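PDB 5M6Q: secreted protein from Kutzneria albida DSM 43870, which is a microbial transglutaminase that probably joins glutamine side chains of proteins to primary amines through isopeptide bonds. Local coordinates for residues K121-I126 against A220-D225; P62-F67 against V109-P114; D20-W25 against D36-L41. All coordinates share one frame; numbering follows the deposited sequence.

Contact 1. Residues K121-I126 against A220-D225; sequences KLKASI and AFAKKD
Lys123 and Ala222 exchange two backbone hydrogen bonds, as an antiparallel hydrogen-bonded pair should. Ala222 N lies 2.7 Å from Lys123 O, and Lys123 N answers to Ala222 O. Ser125 and Ala220 repeat the exchange, with Ser125 N at 2.7 Å from Ala220 O. Just past the end of strand 214-223, Lys224 N still donates to Lys121 O at 2.9 Å.

The side chain of Lys224 continues the grip. The first torsion (chi1 -66°) sets the chain off on the side opposite its carbonyl carbon, and the extended part beyond CG runs alongside the Lys121 carbonyl group until CE is 3.2 Å from Leu122 O. NZ bonds to Ala120 O and to a water that also lies within hydrogen-bonding distance of Leu122 O. A leucine here would probably leave Ala120 O and this water without their ammonium donor.

These are neighbouring strands, 122-131 and 214-223, of the antiparallel sheet in this microbial transglutaminase; the short segments meet at 127°, strongly twisted yet in unbroken register. On the side of strand 122-131 turned from segment 220-225, Ala124 N and O bond to Asn81 and Gln77 of helix 70-84, whereas Ile126 already pairs with Phe178 of strand 174-179.

One face carries Leu122, Ala124, Phe221 and Lys223. There the Phe221 ring sits obliquely beside the first strand, CD1 4.0 Å from Leu122 CB and CE1 4.3 Å from Ala124 CB, while Val84 packs against it from helix 70-84. On the other face Ser125 OG rests 3.5 Å from Ala222 CB, and the aliphatic part of Lys123 passes the same methyl, CE being 4.1 Å from it. Leu53 of helix 47-53 touches both Ala220 and Ala222.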
# COMPACT_ATOMS: atom_id res chain seq x y z
N LYS A 121 13.52 -12.78 4.62
CA LYS A 121 13.57 -11.35 4.90
C LYS A 121 12.30 -10.60 4.44
O LYS A 121 12.28 -9.38 4.42
CB LYS A 121 14.78 -10.72 4.21
CG LYS A 121 16.14 -11.28 4.62
CD LYS A 121 17.24 -10.63 3.77
CE LYS A 121 18.65 -11.04 4.21
NZ LYS A 121 19.67 -10.43 3.30
N LEU A 122 11.25 -11.32 4.06
CA LEU A 122 10.08 -10.65 3.50
C LEU A 122 8.87 -10.75 4.41
O LEU A 122 8.73 -11.71 5.18
CB LEU A 122 9.72 -11.23 2.13
CG LEU A 122 10.75 -10.98 1.03
CD1 LEU A 122 10.38 -11.76 -0.20
CD2 LEU A 122 10.91 -9.47 0.72
N LYS A 123 8.01 -9.75 4.32
CA LYS A 123 6.70 -9.83 4.94
C LYS A 123 5.68 -9.17 4.03
O LYS A 123 5.97 -8.16 3.38
CB LYS A 123 6.70 -9.15 6.31
CG LYS A 123 7.17 -7.72 6.26
CD LYS A 123 6.67 -6.91 7.43
CE LYS A 123 7.42 -5.58 7.53
NZ LYS A 123 6.85 -4.69 8.58
N ALA A 124 4.48 -9.75 3.97
CA ALA A 124 3.39 -9.14 3.23
C ALA A 124 2.82 -7.96 4.03
O ALA A 124 2.52 -8.10 5.21
CB ALA A 124 2.32 -10.16 2.94
N SER A 125 2.70 -6.81 3.38
CA SER A 125 2.22 -5.60 4.03
C SER A 125 1.06 -5.04 3.23
O SER A 125 0.85 -5.44 2.10
CB SER A 125 3.33 -4.57 4.16
OG SER A 125 4.33 -5.06 5.04
N ILE A 126 0.29 -4.14 3.83
CA ILE A 126 -0.91 -3.59 3.20
C ILE A 126 -0.80 -2.08 3.12
O ILE A 126 -0.30 -1.42 4.04
CB ILE A 126 -2.20 -3.99 3.95
CG1 ILE A 126 -2.42 -5.49 3.85
CG2 ILE A 126 -3.44 -3.22 3.44
CD1 ILE A 126 -3.64 -5.97 4.61
N ALA A 220 1.62 -6.09 -0.68
CA ALA A 220 2.93 -6.09 -1.31
C ALA A 220 3.95 -6.61 -0.32
O ALA A 220 3.75 -6.53 0.90
CB ALA A 220 3.31 -4.69 -1.79
N PHE A 221 5.06 -7.13 -0.82
CA PHE A 221 6.11 -7.59 0.05
C PHE A 221 6.97 -6.44 0.50
O PHE A 221 7.41 -5.61 -0.29
CB PHE A 221 6.96 -8.68 -0.63
CG PHE A 221 6.29 -10.02 -0.61
CD1 PHE A 221 6.09 -10.67 0.59
CD2 PHE A 221 5.82 -10.60 -1.78
CE1 PHE A 221 5.47 -11.89 0.63
CE2 PHE A 221 5.19 -11.83 -1.74
CZ PHE A 221 5.01 -12.47 -0.54
N ALA A 222 7.16 -6.36 1.80
CA ALA A 222 8.09 -5.42 2.38
C ALA A 222 9.32 -6.20 2.83
O ALA A 222 9.24 -7.39 3.12
CB ALA A 222 7.46 -4.66 3.55
N LYS A 223 10.46 -5.54 2.89
CA LYS A 223 11.64 -6.18 3.46
C LYS A 223 11.72 -5.86 4.95
O LYS A 223 11.67 -4.69 5.34
CB LYS A 223 12.89 -5.73 2.72
CG LYS A 223 14.16 -6.36 3.24
CD LYS A 223 15.39 -5.81 2.55
CE LYS A 223 16.65 -6.11 3.36
NZ LYS A 223 17.85 -5.67 2.61
N LYS A 224 11.80 -6.89 5.79
CA LYS A 224 11.97 -6.72 7.24
C LYS A 224 13.21 -5.90 7.59
O LYS A 224 14.12 -5.75 6.77
CB LYS A 224 12.07 -8.07 7.93
CG LYS A 224 10.83 -8.93 7.89
CD LYS A 224 11.18 -10.33 8.38
CE LYS A 224 10.10 -11.33 8.06
NZ LYS A 224 10.51 -12.72 8.40
N ASP A 225 13.24 -5.38 8.81
CA ASP A 225 14.44 -4.72 9.35
C ASP A 225 15.58 -5.70 9.48
O ASP A 225 15.40 -6.74 10.11
CB ASP A 225 14.16 -4.10 10.71
CG ASP A 225 13.07 -3.06 10.67
OD1 ASP A 225 12.95 -2.39 9.62
OD2 ASP A 225 12.34 -2.91 11.68
OXT ASP A 225 16.69 -5.48 8.99
O HOH W 1 9.75 -14.25 5.67

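Contact 2. Residues P62-F67 against V109-P114; sequences PLNLSF and VVKALP. With MES (2-(N-morpholino)-ethanesulfonic acid), chain C.
Asn64 and Ala112 bring the two backbones nearest, CA to CA 6.4 Å, with no hydrogen bond between segment 62-67 and the short, weakly bonded helix 109-112, so the contact rests mainly on side chains. Leu65 carries its apolar half. Its two methyls lie against the near side of the helix: CD1 meets Ala112 CB at 3.8 Å, and CD2 meets Val109 CG2 at 3.7 Å, the leucine and valine side chains crossing at about a right angle. Leu80 of helix 70-84 touches both Leu65 and Val109 and joins this small buried cluster.

Asn64 carries the polar half. The amide crosses the Lys111 chain at about a right angle, ND2 lying 3.5 Å from Lys111 CD, while OD1 lies loosely near Ala112 CA. Lys111 does not run straight: bends at chi2 (-149°) and chi3 (-73°) carry NZ round to the sulfonate of a MES molecule, where it donates to O1S at 2.9 Å. Asn64 ND2 is directed at the same oxygen, but the modelled separation is too short for its length to be trusted.

Within segment 62-67, Ser66 OG donates to Leu63 O at 2.8 Å from 38° above the carbonyl plane, a bond that ties the segment back on itself. The side chain of Asn108, just before the helix, donates to Asn64 O and ties the segment to it. The arrangement is that of a segment leading towards the edge strand of an antiparallel sheet, packed against a short helix, where Lys111, and less certainly Asn64, hold a sulfonate oxygen of a MES molecule, probably from the crystallisation liquor.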
# COMPACT_ATOMS: atom_id res chain seq x y z
N PRO A 62 3.99 -1.32 -5.64
CA PRO A 62 3.44 -2.20 -6.68
C PRO A 62 1.96 -2.46 -6.49
O PRO A 62 1.51 -2.65 -5.36
CB PRO A 62 4.25 -3.49 -6.51
CG PRO A 62 4.56 -3.52 -5.04
CD PRO A 62 4.69 -2.07 -4.59
N LEU A 63 1.20 -2.48 -7.59
CA LEU A 63 -0.26 -2.55 -7.50
C LEU A 63 -0.79 -3.91 -7.93
O LEU A 63 -2.00 -4.07 -8.09
CB LEU A 63 -0.88 -1.44 -8.35
CG LEU A 63 -0.42 -0.04 -7.93
CD1 LEU A 63 -1.06 1.05 -8.81
CD2 LEU A 63 -0.74 0.23 -6.46
N ASN A 64 0.13 -4.87 -8.07
CA ASN A 64 -0.16 -6.22 -8.57
C ASN A 64 -1.31 -6.92 -7.87
O ASN A 64 -2.10 -7.63 -8.49
CB ASN A 64 1.08 -7.12 -8.40
CG ASN A 64 2.33 -6.53 -9.00
OD1 ASN A 64 3.37 -6.46 -8.34
ND2 ASN A 64 2.25 -6.13 -10.26
N LEU A 65 -1.35 -6.76 -6.55
CA LEU A 65 -2.28 -7.49 -5.70
C LEU A 65 -3.17 -6.49 -5.00
O LEU A 65 -2.98 -6.20 -3.81
CB LEU A 65 -1.54 -8.35 -4.68
CG LEU A 65 -0.62 -9.49 -5.16
CD1 LEU A 65 -0.03 -10.21 -3.96
CD2 LEU A 65 -1.34 -10.49 -6.11
N SER A 66 -4.15 -5.97 -5.74
CA SER A 66 -5.05 -4.92 -5.25
C SER A 66 -6.47 -5.45 -5.13
O SER A 66 -6.94 -6.15 -6.02
CB SER A 66 -5.05 -3.70 -6.18
OG SER A 66 -3.79 -3.05 -6.17
N PHE A 67 -7.16 -5.07 -4.06
CA PHE A 67 -8.48 -5.63 -3.78
C PHE A 67 -9.50 -4.56 -3.37
O PHE A 67 -9.13 -3.51 -2.84
CB PHE A 67 -8.35 -6.71 -2.70
CG PHE A 67 -7.31 -7.74 -3.02
CD1 PHE A 67 -7.59 -8.77 -3.90
CD2 PHE A 67 -6.04 -7.65 -2.49
CE1 PHE A 67 -6.64 -9.71 -4.21
CE2 PHE A 67 -5.08 -8.59 -2.81
CZ PHE A 67 -5.37 -9.62 -3.67
N VAL A 109 0.29 -13.05 -8.46
CA VAL A 109 0.87 -13.46 -7.19
C VAL A 109 2.33 -13.85 -7.35
O VAL A 109 3.17 -13.52 -6.51
CB VAL A 109 0.07 -14.62 -6.57
CG1 VAL A 109 0.68 -15.00 -5.22
CG2 VAL A 109 -1.40 -14.21 -6.42
N VAL A 110 2.65 -14.53 -8.45
CA VAL A 110 4.03 -14.95 -8.68
C VAL A 110 4.91 -13.72 -8.92
O VAL A 110 5.99 -13.59 -8.36
CB VAL A 110 4.13 -15.95 -9.85
CG1 VAL A 110 5.59 -16.32 -10.11
CG2 VAL A 110 3.31 -17.21 -9.55
N LYS A 111 4.42 -12.81 -9.75
CA LYS A 111 5.13 -11.57 -10.04
C LYS A 111 5.39 -10.72 -8.77
O LYS A 111 6.36 -9.96 -8.71
CB LYS A 111 4.32 -10.76 -11.05
CG LYS A 111 5.06 -9.59 -11.69
CD LYS A 111 4.12 -8.43 -12.06
CE LYS A 111 3.26 -8.75 -13.27
NZ LYS A 111 2.51 -7.54 -13.77
N ALA A 112 4.53 -10.87 -7.76
CA ALA A 112 4.61 -10.03 -6.56
C ALA A 112 5.86 -10.31 -5.74
O ALA A 112 6.34 -9.43 -5.04
CB ALA A 112 3.37 -10.23 -5.70
N LEU A 113 6.39 -11.53 -5.83
CA LEU A 113 7.62 -11.85 -5.12
C LEU A 113 8.86 -11.19 -5.74
O LEU A 113 9.12 -11.33 -6.93
CB LEU A 113 7.83 -13.36 -5.09
CG LEU A 113 9.03 -13.89 -4.30
CD1 LEU A 113 8.71 -13.96 -2.82
CD2 LEU A 113 9.43 -15.25 -4.85
N PRO A 114 9.64 -10.46 -4.92
CA PRO A 114 10.94 -10.03 -5.42
C PRO A 114 12.00 -11.13 -5.31
O PRO A 114 12.50 -11.38 -4.23
CB PRO A 114 11.29 -8.84 -4.52
CG PRO A 114 10.55 -9.12 -3.24
CD PRO A 114 9.29 -9.84 -3.62
O1 MES C . 2.07 1.03 -13.68
C2 MES C . 2.72 -0.23 -13.86
C3 MES C . 1.71 -1.31 -14.22
N4 MES C . 0.66 -1.28 -13.21
C5 MES C . 0.02 -0.01 -12.90
C6 MES C . 1.12 1.00 -12.61
C7 MES C . -0.17 -2.47 -13.09
C8 MES C . 0.69 -3.58 -12.47
S MES C . -0.23 -4.98 -12.45
O1S MES C . 0.61 -6.15 -12.06
O2S MES C . -1.34 -4.81 -11.49
O3S MES C . -0.85 -5.20 -13.78

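Contact 3. Residues D20-W25 against D36-L41; sequences DYVEAW and DERENL
Val22 and Leu41 lie at the heart of a helix-loop-helix pairing, in which helices 18-28 and 35-41 are joined by a brief connection and packed through side chains alone. The local axes come no closer than 12.5 Å and run at 134°, so the contact is made between side-chain ends. Val22 CG2 meets Leu41 CD2 at 3.6 Å. The other Leu41 methyl, CD1, approaches the Tyr21 ring obliquely, 4.1 Å from CE2; a trans first torsion in the tyrosine (chi1 175°) swings the ring end toward the second helix.

Val22 also has a polar neighbour on its other branch. CG1 sits over one face of the Arg38 guanidinium, 3.6 Å from NH2, and the extended arginine crosses the valine at about a right angle, with a long, weak ion pair to Glu26.

Further along, Trp25 meets Glu37. The indole nitrogen is bonded to Asn52, and the carboxylate is held by a salt bridge to Arg31 and by Thr34 N. Ring and carboxylate planes stand 89° apart, and Trp25 CH2 lies 3.9 Å from Glu37 OE1.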
# COMPACT_ATOMS: atom_id res chain seq x y z
N ASP A 20 9.44 14.99 12.97
CA ASP A 20 9.02 14.20 14.12
C ASP A 20 8.66 12.77 13.70
O ASP A 20 8.90 11.82 14.43
CB ASP A 20 7.84 14.85 14.84
CG ASP A 20 8.23 16.16 15.54
OD1 ASP A 20 9.41 16.33 15.93
OD2 ASP A 20 7.35 17.02 15.70
N TYR A 21 8.08 12.62 12.51
CA TYR A 21 7.78 11.30 11.99
C TYR A 21 9.07 10.49 11.75
O TYR A 21 9.14 9.30 12.06
CB TYR A 21 6.98 11.40 10.68
CG TYR A 21 6.76 10.06 10.04
CD1 TYR A 21 5.91 9.12 10.62
CD2 TYR A 21 7.40 9.73 8.86
CE1 TYR A 21 5.71 7.89 10.02
CE2 TYR A 21 7.21 8.51 8.27
CZ TYR A 21 6.37 7.59 8.84
OH TYR A 21 6.21 6.37 8.23
N VAL A 22 10.08 11.15 11.20
CA VAL A 22 11.34 10.47 10.91
C VAL A 22 11.97 9.94 12.20
O VAL A 22 12.37 8.79 12.27
CB VAL A 22 12.31 11.39 10.15
CG1 VAL A 22 13.68 10.74 10.04
CG2 VAL A 22 11.77 11.65 8.76
N GLU A 23 12.00 10.78 13.24
CA GLU A 23 12.52 10.34 14.53
C GLU A 23 11.74 9.16 15.08
O GLU A 23 12.33 8.22 15.59
CB GLU A 23 12.52 11.49 15.54
CG GLU A 23 13.70 12.43 15.36
CD GLU A 23 13.65 13.64 16.27
OE1 GLU A 23 12.94 13.58 17.31
OE2 GLU A 23 14.31 14.66 15.94
N ALA A 24 10.41 9.19 14.99
CA ALA A 24 9.64 8.05 15.47
C ALA A 24 9.97 6.83 14.62
O ALA A 24 10.17 5.74 15.15
CB ALA A 24 8.16 8.35 15.45
N TRP A 25 10.04 7.02 13.31
CA TRP A 25 10.39 5.96 12.38
C TRP A 25 11.76 5.35 12.72
O TRP A 25 11.93 4.14 12.70
CB TRP A 25 10.39 6.50 10.95
CG TRP A 25 10.51 5.48 9.86
CD1 TRP A 25 9.49 4.91 9.16
CD2 TRP A 25 11.72 4.91 9.34
NE1 TRP A 25 9.98 4.02 8.24
CE2 TRP A 25 11.35 4.01 8.33
CE3 TRP A 25 13.08 5.09 9.63
CZ2 TRP A 25 12.29 3.27 7.60
CZ3 TRP A 25 14.01 4.35 8.91
CH2 TRP A 25 13.61 3.45 7.91
N ASP A 36 18.63 8.30 0.44
CA ASP A 36 17.67 7.77 -0.53
C ASP A 36 16.27 7.66 0.10
O ASP A 36 15.26 7.95 -0.56
CB ASP A 36 18.10 6.40 -1.06
CG ASP A 36 19.26 6.48 -2.05
OD1 ASP A 36 19.69 7.61 -2.39
OD2 ASP A 36 19.73 5.41 -2.51
N GLU A 37 16.20 7.26 1.36
CA GLU A 37 14.89 7.08 1.98
C GLU A 37 14.23 8.43 2.24
O GLU A 37 13.04 8.60 1.95
CB GLU A 37 15.01 6.27 3.27
CG GLU A 37 15.31 4.79 3.02
CD GLU A 37 15.52 4.00 4.31
OE1 GLU A 37 16.18 4.52 5.25
OE2 GLU A 37 15.04 2.85 4.37
N ARG A 38 15.00 9.39 2.75
CA ARG A 38 14.49 10.74 2.96
C ARG A 38 14.02 11.36 1.66
O ARG A 38 13.02 12.05 1.63
CB ARG A 38 15.55 11.64 3.60
CG ARG A 38 15.68 11.46 5.09
CD ARG A 38 16.87 12.25 5.60
NE ARG A 38 17.15 11.95 7.00
CZ ARG A 38 16.59 12.60 8.02
NH1 ARG A 38 15.72 13.59 7.78
NH2 ARG A 38 16.90 12.27 9.26
N GLU A 39 14.74 11.09 0.58
CA GLU A 39 14.35 11.62 -0.71
C GLU A 39 13.03 11.00 -1.20
O GLU A 39 12.22 11.66 -1.86
CB GLU A 39 15.48 11.38 -1.72
CG GLU A 39 15.26 12.01 -3.08
CD GLU A 39 16.52 11.97 -3.94
OE1 GLU A 39 17.58 11.56 -3.42
OE2 GLU A 39 16.45 12.35 -5.13
N ASN A 40 12.82 9.73 -0.87
CA ASN A 40 11.59 9.05 -1.26
C ASN A 40 10.42 9.57 -0.41
O ASN A 40 9.34 9.84 -0.93
CB ASN A 40 11.74 7.54 -1.11
CG ASN A 40 12.18 6.85 -2.40
OD1 ASN A 40 11.70 7.17 -3.49
ND2 ASN A 40 13.07 5.89 -2.28
N LEU A 41 10.66 9.71 0.89
CA LEU A 41 9.66 10.27 1.80
C LEU A 41 9.17 11.63 1.31
O LEU A 41 7.97 11.91 1.33
CB LEU A 41 10.24 10.39 3.22
CG LEU A 41 9.28 10.80 4.33
CD1 LEU A 41 8.12 9.80 4.44
CD2 LEU A 41 10.02 10.90 5.67

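How the contacts relate
Contacts 1 and 2 form one continuous region, their centres about 12 Å apart, because strand 214-223 lies between strands 122-131 and 66-67 in the sheet. The Phe221 ring joins them, with CD2 3.5 Å from Ala112 O, and Pro62 CG adds another junction, 3.7 Å from Ala220 CB. Helix 109-112 leads along the chain into strand 122-131, so contact 2 closes just before contact 1 opens. Contact 3 stands apart: its centre is about 18 Å from that of contact 1 and about 25 Å from that of contact 2, which lies on the other side of the chain's centre from it. The MES molecule belongs to contact 2 alone.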